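Local coordinates for protein adenine phosphoribosyltransferase (Leishmania donovani, PDB 1QB7) that probably catalyses the transfer of a phosphoribosyl group from 5-phospho-alpha-D-ribose 1-diphosphate to adenine, yielding AMP and diphosphate in purine salvage, at residues 104-107 with 108-112. Sequence-based numbering, arbitrary orientation.
Sequences DKNA and GLLIR
Asn106 and Leu110 meet in a local, nonpolar contact inside an open chain reversal of the type I phosphoribosyltransferase fold. The loop leaves the edge strand 97-100 of the core sheet and enters strand 110-112, which pairs antiparallel with strand 129-131. That two-stranded sheet flanks a partly disordered connection, consistent with the mobile loop beside the active site in this family.

The reversal is too wide for a classical beta turn: even the CA atoms of Ala107 and Leu110, the four-residue window nearest to qualifying, stand 7.4 Å apart, beyond the 7 Å limit, and no hydrogen bond joins 104-107 to 108-112. Gly108 carries the bend at a positive phi of 87°, a backbone conformation readily available to glycine.

Between the two segments themselves the contact is van der Waals packing. Both methyls of Leu110 meet Asn106 CB from one side, CD2 at 3.6 Å and CD1 at 3.8 Å. The first torsion of Leu110 (-46°) sets CG anti to its carbonyl carbon, which sends the isobutyl fork back across the mouth of the loop.

Asn106 divides its work: CB serves the nonpolar contact, while the carboxamide donates from ND2 to Thr129 OG1, tying the loop to the start of the partner strand. This hydrogen bond helps to set the rotation of the amide. Leu110 also packs on Thr129, so both side chains converge there.

The second subunit of the homodimer supports the same turn, since Arg223 NH1 of that chain hydrogen-bonds to Asn106 O and weakly to Gly108 O. Residues 110-112 pair in parallel with one of its strands, extending the sheet through the interface. Leu110 CD2 lies 3.3 Å from Ala107 O, a close methyl-to-carbonyl approach.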
# COMPACT_ATOMS: atom_id res chain seq x y z
N ASP A 104 -3.12 15.59 1.71
CA ASP A 104 -4.45 15.37 1.15
C ASP A 104 -4.90 13.90 1.09
O ASP A 104 -5.94 13.60 0.50
CB ASP A 104 -4.58 16.05 -0.22
CG ASP A 104 -3.66 15.45 -1.29
OD1 ASP A 104 -2.93 14.47 -1.01
OD2 ASP A 104 -3.69 15.96 -2.43
N LYS A 105 -4.11 13.02 1.69
CA LYS A 105 -4.43 11.59 1.74
C LYS A 105 -4.50 11.08 3.18
O LYS A 105 -5.03 10.00 3.43
CB LYS A 105 -3.39 10.77 0.97
CG LYS A 105 -3.39 10.97 -0.53
CD LYS A 105 -4.73 10.58 -1.13
CE LYS A 105 -4.79 10.96 -2.60
NZ LYS A 105 -3.69 10.31 -3.37
N ASN A 106 -3.97 11.86 4.13
CA ASN A 106 -3.94 11.48 5.54
C ASN A 106 -5.02 12.13 6.42
O ASN A 106 -5.39 13.29 6.21
CB ASN A 106 -2.55 11.79 6.13
CG ASN A 106 -1.70 10.54 6.32
OD1 ASN A 106 -2.17 9.42 6.15
ND2 ASN A 106 -0.44 10.73 6.71
N ALA A 107 -5.47 11.39 7.44
CA ALA A 107 -6.49 11.86 8.38
C ALA A 107 -5.93 12.27 9.75
O ALA A 107 -4.87 11.80 10.17
CB ALA A 107 -7.57 10.78 8.55
N GLY A 108 -6.68 13.13 10.45
CA GLY A 108 -6.29 13.62 11.76
C GLY A 108 -5.38 14.85 11.72
O GLY A 108 -5.21 15.47 10.67
N LEU A 109 -4.88 15.25 12.89
CA LEU A 109 -3.95 16.37 12.94
C LEU A 109 -2.66 15.79 12.39
O LEU A 109 -2.22 14.73 12.83
CB LEU A 109 -3.71 16.84 14.37
CG LEU A 109 -4.88 17.48 15.09
CD1 LEU A 109 -4.41 17.96 16.45
CD2 LEU A 109 -5.42 18.63 14.26
N LEU A 110 -2.05 16.47 11.43
CA LEU A 110 -0.83 15.96 10.82
C LEU A 110 0.41 16.79 11.08
O LEU A 110 0.33 17.95 11.50
CB LEU A 110 -1.01 15.88 9.30
CG LEU A 110 -2.29 15.29 8.70
CD1 LEU A 110 -2.20 15.41 7.19
CD2 LEU A 110 -2.47 13.84 9.14
N ILE A 111 1.56 16.17 10.85
CA ILE A 111 2.86 16.81 10.97
C ILE A 111 3.41 16.71 9.55
O ILE A 111 3.42 15.62 8.99
CB ILE A 111 3.83 16.04 11.90
CG1 ILE A 111 3.22 15.84 13.29
CG2 ILE A 111 5.17 16.79 12.01
CD1 ILE A 111 4.08 15.03 14.23
N ARG A 112 3.82 17.83 8.95
CA ARG A 112 4.36 17.79 7.59
C ARG A 112 5.88 17.95 7.57
O ARG A 112 6.45 18.63 8.42
CB ARG A 112 3.71 18.86 6.70
CG ARG A 112 4.09 20.29 7.05
CD ARG A 112 3.63 21.25 5.97
NE ARG A 112 4.02 22.63 6.25
CZ ARG A 112 3.25 23.52 6.86
NH1 ARG A 112 2.02 23.18 7.25
NH2 ARG A 112 3.69 24.75 7.08